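Local coordinates for DisA protein (Sorangium cellulosum, PDB 6CCA) that is a carbon methyltransferase of the disorazol polyketide assembly line, probably transferring methyl groups to the growing chain to build a gem-dimethyl centre, at residues A[254-265]-A[278-286]. Residues are numbered along the deposited sequence; the frame is centred on the assembly and turned at random.
Sequences EYFYTDISHAFT and FVTFQPLDL
Tyr255 O accepts a hydrogen bond from Thr280 N, 2.8 Å from O to N and nearly in line with its carbonyl bond, and Val279 CA adds a CH...O contact to the same oxygen. Tyr257 repeats the scheme two residues on: its N donates to Thr280 O and its O accepts from Gln282 N, the regular pattern of parallel strands, here 254-257 and 279-281. The repeat goes on to Leu284 N and Asp259 O, 2.9 Å apart, with the donor now 55° out of the carbonyl plane. A water donates to Leu284 O and to Thr258 OG1, supplementing the latter's bond to Glu230 O.

The two faces of the sheet are packed differently. On one, Thr280 CB sits over the Phe256 ring, 3.9 Å from its centroid, while Gln282 OE1 meets that ring in plane at its edge, 3.6 Å from CE2. On the other, a chi1 of -178° swings the Tyr257 ring away from its own N, and Phe281 CE2 comes over one face, toward the rim, the rings inclined at 43°.

Strand 253-257, helix 262-272 and strand 279-281 form a beta-alpha-beta crossover of the Rossmann-like methyltransferase fold. Asp259 OD2 closes an Asx turn on Ser261 N. Its OD1 accepts from Gly234 N, and Tyr257 OH bonds to Gly234 O; both residues thus fix the glycine-rich loop after strand 226-231, consistent with shaping the S-adenosylmethionine site of this family.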
loop_
_atom_site.group_PDB
_atom_site.type_symbol
_atom_site.label_atom_id
_atom_site.label_comp_id
_atom_site.label_asym_id
_atom_site.label_seq_id
_atom_site.Cartn_x
_atom_site.Cartn_y
_atom_site.Cartn_z
ATOM N N GLU A 254 -4.089 1.873 -24.955
ATOM C CA GLU A 254 -2.722 2.250 -24.619
ATOM C C GLU A 254 -2.535 2.222 -23.083
ATOM O O GLU A 254 -3.325 2.828 -22.352
ATOM C CB GLU A 254 -2.394 3.634 -25.073
ATOM C CG GLU A 254 -2.730 4.013 -26.470
ATOM C CD GLU A 254 -2.537 5.498 -26.609
ATOM O OE1 GLU A 254 -3.515 6.311 -26.371
ATOM O OE2 GLU A 254 -1.348 5.804 -26.758
ATOM N N TYR A 255 -1.474 1.583 -22.602
ATOM C CA TYR A 255 -1.211 1.500 -21.203
ATOM C C TYR A 255 0.164 2.142 -20.897
ATOM O O TYR A 255 1.166 1.825 -21.525
ATOM C CB TYR A 255 -1.242 0.051 -20.806
ATOM C CG TYR A 255 -1.180 -0.265 -19.338
ATOM C CD1 TYR A 255 0.010 -0.216 -18.610
ATOM C CD2 TYR A 255 -2.331 -0.696 -18.671
ATOM C CE1 TYR A 255 0.051 -0.541 -17.247
ATOM C CE2 TYR A 255 -2.328 -1.003 -17.322
ATOM C CZ TYR A 255 -1.138 -0.948 -16.600
ATOM O OH TYR A 255 -1.181 -1.279 -15.244
ATOM N N PHE A 256 0.174 3.116 -20.004
ATOM C CA PHE A 256 1.389 3.760 -19.582
ATOM C C PHE A 256 1.883 3.150 -18.262
ATOM O O PHE A 256 1.281 3.303 -17.177
ATOM C CB PHE A 256 1.174 5.249 -19.439
ATOM C CG PHE A 256 1.209 6.000 -20.745
ATOM C CD1 PHE A 256 0.170 5.864 -21.669
ATOM C CD2 PHE A 256 2.291 6.808 -21.060
ATOM C CE1 PHE A 256 0.213 6.529 -22.904
ATOM C CE2 PHE A 256 2.327 7.512 -22.287
ATOM C CZ PHE A 256 1.324 7.321 -23.213
ATOM N N TYR A 257 3.005 2.437 -18.376
ATOM C CA TYR A 257 3.761 1.894 -17.257
ATOM C C TYR A 257 4.746 2.971 -16.752
ATOM O O TYR A 257 5.681 3.336 -17.476
ATOM C CB TYR A 257 4.490 0.629 -17.753
ATOM C CG TYR A 257 5.306 -0.143 -16.734
ATOM C CD1 TYR A 257 6.372 0.398 -16.078
ATOM C CD2 TYR A 257 5.011 -1.453 -16.459
ATOM C CE1 TYR A 257 7.128 -0.354 -15.165
ATOM C CE2 TYR A 257 5.787 -2.194 -15.599
ATOM C CZ TYR A 257 6.840 -1.628 -14.969
ATOM O OH TYR A 257 7.542 -2.424 -14.068
ATOM N N THR A 258 4.497 3.524 -15.573
ATOM C CA THR A 258 5.264 4.652 -15.081
ATOM C C THR A 258 5.683 4.427 -13.679
ATOM O O THR A 258 5.077 3.602 -12.963
ATOM C CB THR A 258 4.516 6.024 -15.163
ATOM O OG1 THR A 258 3.629 6.158 -14.082
ATOM C CG2 THR A 258 3.818 6.194 -16.456
ATOM N N ASP A 259 6.820 5.076 -13.308
ATOM C CA ASP A 259 7.338 5.048 -11.957
ATOM C C ASP A 259 8.218 6.261 -11.793
ATOM O O ASP A 259 8.709 6.817 -12.775
ATOM C CB ASP A 259 8.208 3.798 -11.736
ATOM C CG ASP A 259 8.480 3.552 -10.267
ATOM O OD1 ASP A 259 7.597 2.950 -9.624
ATOM O OD2 ASP A 259 9.570 3.961 -9.767
ATOM N N ILE A 260 8.392 6.688 -10.552
ATOM C CA ILE A 260 9.343 7.752 -10.305
ATOM C C ILE A 260 10.769 7.384 -10.794
ATOM O O ILE A 260 11.503 8.234 -11.284
ATOM C CB ILE A 260 9.332 8.152 -8.824
ATOM C CG1 ILE A 260 10.148 9.422 -8.589
ATOM C CG2 ILE A 260 9.811 7.045 -7.896
ATOM C CD1 ILE A 260 9.685 10.152 -7.295
ATOM N N SER A 261 11.121 6.112 -10.631
ATOM C CA SER A 261 12.433 5.596 -11.076
ATOM C C SER A 261 12.522 5.322 -12.549
ATOM O O SER A 261 11.836 4.459 -13.099
ATOM C CB SER A 261 12.800 4.321 -10.299
ATOM O OG SER A 261 13.914 3.645 -10.863
ATOM N N HIS A 262 13.434 6.021 -13.181
ATOM C CA HIS A 262 13.758 5.776 -14.553
ATOM C C HIS A 262 14.297 4.368 -14.760
ATOM O O HIS A 262 13.914 3.713 -15.695
ATOM C CB HIS A 262 14.700 6.891 -15.034
ATOM C CG HIS A 262 15.043 6.795 -16.464
ATOM N ND1 HIS A 262 16.164 6.125 -16.892
ATOM C CD2 HIS A 262 14.425 7.259 -17.578
ATOM C CE1 HIS A 262 16.204 6.148 -18.214
ATOM N NE2 HIS A 262 15.178 6.855 -18.652
ATOM N N ALA A 263 15.136 3.871 -13.843
ATOM C CA ALA A 263 15.606 2.509 -13.882
ATOM C C ALA A 263 14.476 1.479 -13.877
ATOM O O ALA A 263 14.516 0.501 -14.633
ATOM C CB ALA A 263 16.532 2.218 -12.696
ATOM N N PHE A 264 13.526 1.647 -12.952
ATOM C CA PHE A 264 12.393 0.754 -12.905
ATOM C C PHE A 264 11.577 0.769 -14.199
ATOM O O PHE A 264 11.141 -0.266 -14.636
ATOM C CB PHE A 264 11.492 1.024 -11.698
ATOM C CG PHE A 264 12.087 0.653 -10.367
ATOM C CD1 PHE A 264 13.235 -0.145 -10.242
ATOM C CD2 PHE A 264 11.496 1.101 -9.235
ATOM C CE1 PHE A 264 13.737 -0.478 -8.987
ATOM C CE2 PHE A 264 11.973 0.784 -7.978
ATOM C CZ PHE A 264 13.106 -0.003 -7.854
ATOM N N THR A 265 11.403 1.892 -14.850
ATOM C CA THR A 265 10.662 1.910 -16.081
ATOM C C THR A 265 11.457 1.209 -17.202
ATOM O O THR A 265 10.870 0.540 -18.001
ATOM C CB THR A 265 10.153 3.342 -16.467
ATOM O OG1 THR A 265 11.207 4.184 -16.851
ATOM C CG2 THR A 265 9.550 4.033 -15.265
ATOM N N PHE A 278 1.363 -2.647 -26.786
ATOM C CA PHE A 278 0.497 -1.513 -26.436
ATOM C C PHE A 278 0.974 -0.628 -25.202
ATOM O O PHE A 278 0.316 0.365 -24.847
ATOM C CB PHE A 278 -0.943 -2.001 -26.247
ATOM C CG PHE A 278 -1.132 -2.988 -25.125
ATOM C CD1 PHE A 278 -1.021 -4.346 -25.349
ATOM C CD2 PHE A 278 -1.441 -2.578 -23.849
ATOM C CE1 PHE A 278 -1.220 -5.288 -24.346
ATOM C CE2 PHE A 278 -1.630 -3.518 -22.815
ATOM C CZ PHE A 278 -1.534 -4.877 -23.056
ATOM N N VAL A 279 2.017 -1.058 -24.504
ATOM C CA VAL A 279 2.509 -0.348 -23.319
ATOM C C VAL A 279 3.584 0.639 -23.688
ATOM O O VAL A 279 4.472 0.278 -24.497
ATOM C CB VAL A 279 3.087 -1.335 -22.319
ATOM C CG1 VAL A 279 3.644 -0.594 -21.085
ATOM C CG2 VAL A 279 2.039 -2.414 -21.998
ATOM N N THR A 280 3.470 1.876 -23.161
ATOM C CA THR A 280 4.478 2.914 -23.191
ATOM C C THR A 280 5.104 2.996 -21.807
ATOM O O THR A 280 4.407 2.999 -20.814
ATOM C CB THR A 280 3.834 4.232 -23.633
ATOM O OG1 THR A 280 3.353 4.035 -24.944
ATOM C CG2 THR A 280 4.791 5.453 -23.653
ATOM N N PHE A 281 6.419 3.054 -21.736
ATOM C CA PHE A 281 7.124 3.064 -20.481
ATOM C C PHE A 281 7.757 4.430 -20.357
ATOM O O PHE A 281 8.518 4.869 -21.275
ATOM C CB PHE A 281 8.210 1.974 -20.510
ATOM C CG PHE A 281 7.696 0.602 -20.711
ATOM C CD1 PHE A 281 7.355 0.115 -21.938
ATOM C CD2 PHE A 281 7.498 -0.219 -19.601
ATOM C CE1 PHE A 281 6.850 -1.167 -22.075
ATOM C CE2 PHE A 281 7.002 -1.475 -19.764
ATOM C CZ PHE A 281 6.684 -1.965 -20.985
ATOM N N GLN A 282 7.463 5.132 -19.261
ATOM C CA GLN A 282 7.850 6.550 -19.106
ATOM C C GLN A 282 7.882 6.896 -17.630
ATOM O O GLN A 282 6.912 6.615 -16.900
ATOM C CB GLN A 282 6.778 7.423 -19.801
ATOM C CG GLN A 282 7.089 8.908 -19.965
ATOM C CD GLN A 282 6.175 9.612 -21.016
ATOM O OE1 GLN A 282 5.600 8.981 -21.897
ATOM N NE2 GLN A 282 6.073 10.925 -20.911
ATOM N N PRO A 283 8.948 7.557 -17.171
ATOM C CA PRO A 283 9.007 7.974 -15.789
ATOM C C PRO A 283 7.913 9.033 -15.446
ATOM O O PRO A 283 7.549 9.820 -16.284
ATOM C CB PRO A 283 10.400 8.559 -15.627
ATOM C CG PRO A 283 11.144 8.195 -16.820
ATOM C CD PRO A 283 10.219 7.787 -17.921
ATOM N N LEU A 284 7.489 9.044 -14.227
ATOM C CA LEU A 284 6.526 10.047 -13.731
ATOM C C LEU A 284 6.577 10.186 -12.261
ATOM O O LEU A 284 6.453 9.209 -11.491
ATOM C CB LEU A 284 5.098 9.657 -14.060
ATOM C CG LEU A 284 3.984 10.605 -13.584
ATOM C CD1 LEU A 284 4.109 12.047 -14.061
ATOM C CD2 LEU A 284 2.692 10.037 -14.178
ATOM N N ASP A 285 6.714 11.449 -11.845
ATOM C CA ASP A 285 6.744 11.843 -10.471
ATOM C C ASP A 285 5.533 12.743 -10.310
ATOM O O ASP A 285 5.499 13.801 -10.931
ATOM C CB ASP A 285 7.985 12.664 -10.184
ATOM C CG ASP A 285 8.086 13.061 -8.697
ATOM O OD1 ASP A 285 7.108 12.923 -7.972
ATOM O OD2 ASP A 285 9.154 13.475 -8.252
ATOM N N LEU A 286 4.506 12.302 -9.568
ATOM C CA LEU A 286 3.223 13.040 -9.591
ATOM C C LEU A 286 3.339 14.359 -8.820
ATOM O O LEU A 286 2.575 15.309 -9.096
ATOM C CB LEU A 286 2.081 12.240 -8.954
ATOM C CG LEU A 286 1.421 11.160 -9.776
ATOM C CD1 LEU A 286 0.444 10.401 -8.860
ATOM C CD2 LEU A 286 0.717 11.718 -11.014
HETATM O O HOH W 1 4.549 6.862 -11.565
#